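PDB 4TX8: probable chitinase A from Chromobacterium violaceum, which probably hydrolyses internal glycosidic linkages of chitin as a family 18 glycoside hydrolase and probably binds the polymer through a carbohydrate-binding module. Local coordinates for residues R411-A414 against A415-Q419; V102-A105 against K106-V110. All blocks are in the same frame, centred on the assembly; numbering follows the deposited sequence.

Interaction 1. Residues R411-A414 against A415-Q419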
ATOM      1  N   ARG A 411     -13.728  -2.277   5.931  1.00 26.89           N
ATOM      2  CA  ARG A 411     -14.680  -3.136   6.638  1.00 29.46           C
ATOM      3  C   ARG A 411     -15.032  -4.404   5.844  1.00 30.17           C
ATOM      4  O   ARG A 411     -14.867  -5.507   6.365  1.00 29.98           O
ATOM      5  CB  ARG A 411     -15.954  -2.360   7.005  1.00 32.52           C
ATOM      6  CG  ARG A 411     -15.810  -1.467   8.226  1.00 36.54           C
ATOM      7  CD  ARG A 411     -17.080  -0.674   8.490  1.00 40.01           C
ATOM      8  NE  ARG A 411     -16.947   0.183   9.666  1.00 45.68           N
ATOM      9  CZ  ARG A 411     -17.824   1.121  10.014  1.00 51.02           C
ATOM     10  NH1 ARG A 411     -18.905   1.334   9.275  1.00 50.03           N
ATOM     11  NH2 ARG A 411     -17.616   1.849  11.104  1.00 51.11           N
ATOM     12  N   PRO A 412     -15.503  -4.267   4.588  1.00 29.82           N
ATOM     13  CA  PRO A 412     -15.844  -5.533   3.926  1.00 29.03           C
ATOM     14  C   PRO A 412     -14.624  -6.347   3.497  1.00 29.21           C
ATOM     15  O   PRO A 412     -14.698  -7.575   3.488  1.00 29.55           O
ATOM     16  CB  PRO A 412     -16.654  -5.084   2.703  1.00 25.64           C
ATOM     17  CG  PRO A 412     -16.180  -3.700   2.426  1.00 27.32           C
ATOM     18  CD  PRO A 412     -15.867  -3.098   3.763  1.00 26.68           C
ATOM     19  N   VAL A 413     -13.521  -5.686   3.161  1.00 27.89           N
ATOM     20  CA  VAL A 413     -12.344  -6.408   2.685  1.00 27.26           C
ATOM     21  C   VAL A 413     -11.665  -7.174   3.825  1.00 29.13           C
ATOM     22  O   VAL A 413     -11.247  -8.319   3.641  1.00 29.13           O
ATOM     23  CB  VAL A 413     -11.341  -5.463   2.001  1.00 26.70           C
ATOM     24  CG1 VAL A 413     -10.018  -6.169   1.746  1.00 22.98           C
ATOM     25  CG2 VAL A 413     -11.927  -4.947   0.688  1.00 22.37           C
ATOM     26  N   ALA A 414     -11.575  -6.564   5.005  1.00 24.49           N
ATOM     27  CA  ALA A 414     -11.043  -7.273   6.168  1.00 26.15           C
ATOM     28  C   ALA A 414     -11.914  -8.479   6.502  1.00 30.51           C
ATOM     29  O   ALA A 414     -11.401  -9.531   6.876  1.00 31.33           O
ATOM     30  CB  ALA A 414     -10.936  -6.351   7.373  1.00 23.07           C
ATOM     31  N   ALA A 415     -13.228  -8.324   6.361  1.00 30.29           N
ATOM     32  CA  ALA A 415     -14.153  -9.426   6.604  1.00 31.08           C
ATOM     33  C   ALA A 415     -13.895 -10.575   5.633  1.00 29.42           C
ATOM     34  O   ALA A 415     -13.930 -11.742   6.021  1.00 30.49           O
ATOM     35  CB  ALA A 415     -15.594  -8.950   6.494  1.00 33.04           C
ATOM     36  N   SER A 416     -13.629 -10.237   4.374  1.00 28.24           N
ATOM     37  CA  SER A 416     -13.324 -11.239   3.356  1.00 30.39           C
ATOM     38  C   SER A 416     -12.021 -11.970   3.666  1.00 31.80           C
ATOM     39  O   SER A 416     -11.957 -13.197   3.593  1.00 34.01           O
ATOM     40  CB  SER A 416     -13.246 -10.591   1.974  1.00 28.95           C
ATOM     41  OG  SER A 416     -14.501 -10.056   1.591  1.00 34.67           O
ATOM     42  N   LEU A 417     -10.987 -11.210   4.013  1.00 30.68           N
ATOM     43  CA  LEU A 417      -9.703 -11.787   4.404  1.00 31.93           C
ATOM     44  C   LEU A 417      -9.856 -12.703   5.616  1.00 36.44           C
ATOM     45  O   LEU A 417      -9.180 -13.724   5.737  1.00 38.71           O
ATOM     46  CB  LEU A 417      -8.694 -10.677   4.711  1.00 28.12           C
ATOM     47  CG  LEU A 417      -8.172  -9.892   3.506  1.00 27.58           C
ATOM     48  CD1 LEU A 417      -7.482  -8.617   3.953  1.00 25.40           C
ATOM     49  CD2 LEU A 417      -7.218 -10.760   2.695  1.00 26.74           C
ATOM     50  N   ARG A 418     -10.774 -12.322   6.497  1.00 38.92           N
ATOM     51  CA  ARG A 418     -11.016 -12.997   7.768  1.00 41.99           C
ATOM     52  C   ARG A 418     -11.843 -14.276   7.587  1.00 46.80           C
ATOM     53  O   ARG A 418     -12.130 -14.978   8.559  1.00 50.61           O
ATOM     54  CB  ARG A 418     -11.724 -12.021   8.716  1.00 42.20           C
ATOM     55  CG  ARG A 418     -11.723 -12.387  10.175  1.00 46.11           C
ATOM     56  CD  ARG A 418     -12.395 -11.294  10.990  1.00 46.79           C
ATOM     57  NE  ARG A 418     -11.647 -10.042  10.929  1.00 46.84           N
ATOM     58  CZ  ARG A 418     -12.154  -8.883  10.526  1.00 48.47           C
ATOM     59  NH1 ARG A 418     -13.424  -8.803  10.143  1.00 46.30           N
ATOM     60  NH2 ARG A 418     -11.389  -7.797  10.510  1.00 45.92           N
ATOM     61  N   GLN A 419     -12.208 -14.557   6.334  1.00 52.04           N
ATOM     62  CA  GLN A 419     -13.132 -15.629   5.951  1.00 60.55           C
ATOM     63  C   GLN A 419     -14.530 -15.334   6.462  1.00 65.61           C
ATOM     64  O   GLN A 419     -15.379 -14.844   5.720  1.00 66.96           O
ATOM     65  CB  GLN A 419     -12.661 -16.993   6.467  1.00 68.87           C
ATOM     66  CG  GLN A 419     -11.227 -17.340   6.104  1.00 75.18           C
ATOM     67  CD  GLN A 419     -11.005 -17.367   4.611  1.00 78.65           C
ATOM     68  OE1 GLN A 419     -11.897 -17.728   3.841  1.00 82.32           O
ATOM     69  NE2 GLN A 419      -9.811 -16.980   4.190  1.00 77.09           N
TER
HETATM   70  O   HOH W   1     -14.473  -5.954   9.211  1.00 42.56           O
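Arg418 folds back over the last turn of the helix and lays its guanidinium across the carbonyl of Ala414. The chain bends at chi3 (-64°), which sets Ala414 O over the centre of one face of the guanidinium, 3.8 Å from its plane. Arg418 NH2 lies 3.5 Å from Ala414 CB. Ala414 O also accepts the backbone N-H of Arg418, with Arg418 N 2.9 Å away, though the bond is bent to 136° at the hydrogen. Leu417 N donates to Val413 O much more directly, at 169°. Ser416 N binds Pro412 O, and Ala415 N makes a longer bond of 3.3 Å to Arg411 O. That last carbonyl has a second donor, a water 2.9 Å from Arg411 O. The water lies at the guanidinium edge, in its plane, and accepts from Arg418 NH1 at 3.2 Å. The polar ends are also held from outside: Arg418 NH2 forms a salt bridge with Asp132, and Arg411 NH1 bonds to Asn45 O. The side chains of Val413 and Leu417 lie side by side, with Val413 CG1 4.2 Å from Leu417 CD1. Helix 410-417 packs on helix 363-375: Val413 touches Val366, Ser416 touches Ala367 and Leu417 touches Leu370.

Interaction 2. Residues V102-A105 against K106-V110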
ATOM      1  N   VAL A 102       9.212 -12.602   8.432  1.00 64.79           N
ATOM      2  CA  VAL A 102       8.727 -12.012   9.670  1.00 59.66           C
ATOM      3  C   VAL A 102       7.256 -12.378   9.853  1.00 52.98           C
ATOM      4  O   VAL A 102       6.484 -12.328   8.897  1.00 50.51           O
ATOM      5  CB  VAL A 102       8.890 -10.482   9.652  1.00 61.30           C
ATOM      6  CG1 VAL A 102       8.730  -9.903  11.048  1.00 62.19           C
ATOM      7  CG2 VAL A 102      10.243 -10.117   9.076  1.00 63.11           C
ATOM      8  N   PRO A 103       6.868 -12.774  11.074  1.00 50.35           N
ATOM      9  CA  PRO A 103       5.471 -13.147  11.322  1.00 47.49           C
ATOM     10  C   PRO A 103       4.516 -11.955  11.306  1.00 43.96           C
ATOM     11  O   PRO A 103       4.670 -11.037  12.109  1.00 45.49           O
ATOM     12  CB  PRO A 103       5.516 -13.776  12.722  1.00 50.50           C
ATOM     13  CG  PRO A 103       6.955 -14.130  12.949  1.00 52.00           C
ATOM     14  CD  PRO A 103       7.733 -13.080  12.225  1.00 52.81           C
ATOM     15  N   PHE A 104       3.550 -11.966  10.393  1.00 36.57           N
ATOM     16  CA  PHE A 104       2.450 -11.005  10.437  1.00 34.06           C
ATOM     17  C   PHE A 104       1.205 -11.659   9.841  1.00 33.56           C
ATOM     18  O   PHE A 104       1.270 -12.809   9.408  1.00 33.80           O
ATOM     19  CB  PHE A 104       2.819  -9.689   9.727  1.00 27.30           C
ATOM     20  CG  PHE A 104       3.110  -9.821   8.254  1.00 26.25           C
ATOM     21  CD1 PHE A 104       4.281 -10.411   7.805  1.00 29.02           C
ATOM     22  CD2 PHE A 104       2.225  -9.309   7.316  1.00 27.11           C
ATOM     23  CE1 PHE A 104       4.550 -10.514   6.450  1.00 28.79           C
ATOM     24  CE2 PHE A 104       2.487  -9.403   5.959  1.00 27.12           C
ATOM     25  CZ  PHE A 104       3.650 -10.009   5.525  1.00 30.91           C
ATOM     26  N   ALA A 105       0.078 -10.946   9.853  1.00 27.36           N
ATOM     27  CA  ALA A 105      -1.223 -11.535   9.513  1.00 30.92           C
ATOM     28  C   ALA A 105      -1.170 -12.378   8.243  1.00 29.66           C
ATOM     29  O   ALA A 105      -0.776 -11.890   7.183  1.00 30.37           O
ATOM     30  CB  ALA A 105      -2.280 -10.440   9.375  1.00 24.69           C
ATOM     31  N   LYS A 106      -1.546 -13.649   8.373  1.00 30.45           N
ATOM     32  CA  LYS A 106      -1.515 -14.598   7.263  1.00 31.65           C
ATOM     33  C   LYS A 106      -2.267 -14.047   6.058  1.00 31.82           C
ATOM     34  O   LYS A 106      -1.772 -14.082   4.933  1.00 31.83           O
ATOM     35  CB  LYS A 106      -2.112 -15.944   7.686  1.00 35.14           C
ATOM     36  CG  LYS A 106      -2.053 -17.014   6.605  1.00 39.91           C
ATOM     37  CD  LYS A 106      -2.744 -18.296   7.049  1.00 43.78           C
ATOM     38  CE  LYS A 106      -2.643 -19.380   5.982  1.00 46.68           C
ATOM     39  NZ  LYS A 106      -3.438 -20.593   6.334  1.00 49.66           N
ATOM     40  N   HIS A 107      -3.463 -13.529   6.307  1.00 28.07           N
ATOM     41  CA  HIS A 107      -4.223 -12.840   5.278  1.00 29.09           C
ATOM     42  C   HIS A 107      -4.370 -11.385   5.694  1.00 29.01           C
ATOM     43  O   HIS A 107      -5.243 -11.035   6.488  1.00 30.07           O
ATOM     44  CB  HIS A 107      -5.574 -13.515   5.063  1.00 29.31           C
ATOM     45  CG  HIS A 107      -5.461 -14.965   4.716  1.00 33.84           C
ATOM     46  ND1 HIS A 107      -6.133 -15.953   5.402  1.00 36.92           N
ATOM     47  CD2 HIS A 107      -4.732 -15.599   3.765  1.00 34.08           C
ATOM     48  CE1 HIS A 107      -5.831 -17.131   4.886  1.00 37.02           C
ATOM     49  NE2 HIS A 107      -4.982 -16.943   3.891  1.00 37.49           N
ATOM     50  N   ALA A 108      -3.494 -10.546   5.155  1.00 27.88           N
ATOM     51  CA  ALA A 108      -3.307  -9.198   5.670  1.00 26.34           C
ATOM     52  C   ALA A 108      -4.017  -8.130   4.850  1.00 27.45           C
ATOM     53  O   ALA A 108      -4.137  -8.242   3.628  1.00 27.82           O
ATOM     54  CB  ALA A 108      -1.817  -8.882   5.748  1.00 22.04           C
ATOM     55  N   LEU A 109      -4.492  -7.102   5.545  1.00 26.37           N
ATOM     56  CA  LEU A 109      -4.924  -5.866   4.911  1.00 24.11           C
ATOM     57  C   LEU A 109      -3.829  -4.834   5.154  1.00 24.14           C
ATOM     58  O   LEU A 109      -3.563  -4.458   6.297  1.00 21.05           O
ATOM     59  CB  LEU A 109      -6.263  -5.379   5.474  1.00 25.75           C
ATOM     60  CG  LEU A 109      -7.219  -4.564   4.586  1.00 29.71           C
ATOM     61  CD1 LEU A 109      -8.002  -3.557   5.419  1.00 26.51           C
ATOM     62  CD2 LEU A 109      -6.530  -3.875   3.412  1.00 25.54           C
ATOM     63  N   VAL A 110      -3.188  -4.397   4.075  1.00 24.20           N
ATOM     64  CA  VAL A 110      -2.107  -3.423   4.145  1.00 21.64           C
ATOM     65  C   VAL A 110      -2.611  -2.069   3.666  1.00 23.36           C
ATOM     66  O   VAL A 110      -3.259  -1.985   2.624  1.00 23.71           O
ATOM     67  CB  VAL A 110      -0.899  -3.858   3.285  1.00 21.61           C
ATOM     68  CG1 VAL A 110       0.203  -2.807   3.331  1.00 19.28           C
ATOM     69  CG2 VAL A 110      -0.379  -5.217   3.738  1.00 22.83           C
TER
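The Phe104 ring meets Ala108 CB obliquely, with CE2 4.3 Å from that methyl. At its edge, in the ring plane, lies the carbonyl oxygen of Val102. Phe104 also has aromatic and charged partners beyond this stretch: an edge-to-face contact with Tyr251 and a cation-pi contact with Arg392. The second flat group is the imidazole of His107. Lys106 CG sits over the centre of one of its faces, 4.0 Å above the plane. The position of CG follows from chi1 of Lys106 (-177°), which sets it beside the carbonyl carbon that leads into His107. The rest of the lysine chain runs out fully extended. The far end of the imidazole is held by a hydrogen bond from NE2 to Pro389 O.

The chain turns through Lys106 and His107, which brings Ala105 CB and Ala108 CB to 4.0 Å. Ala108 CB also lies 3.5 Å from Ala105 O. No hydrogen bond spans the turn itself. Instead, Ala105 O accepts from Arg392 NH1, so one arginine serves both the carbonyl and the Phe104 ring.

From Ala108 the chain enters strand 108-114. Its backbone bonds to Arg392, just before strand 393-397, and to Val394 within it, and on the other neighbour to Val135, while Leu109 N also reaches Asp134 OD2. The strand lies between strands 135-143 and 393-397 and is parallel to both. This is the entry into the first strand of the beta/alpha (TIM) barrel of a family 18 chitinase, where the first and last barrel strands meet.

In the fold
Interaction 2 comes first along the chain and interaction 1 closes the modelled part, yet their centres are only 13 Å apart. Interaction 2 leads into strand 108-114, at the start of the barrel. Interaction 1 lies on helix 410-417, which follows the last barrel strand, 393-397. The two touch directly: Leu417 CD1 packs 3.4 Å from Ala108 O, and Leu417 O lies 3.7 Å from His107 CB. Leu109 also packs on Leu417. The final helix thus covers the beginning of the first strand, so the end of the modelled chain packs against the residues that open the barrel.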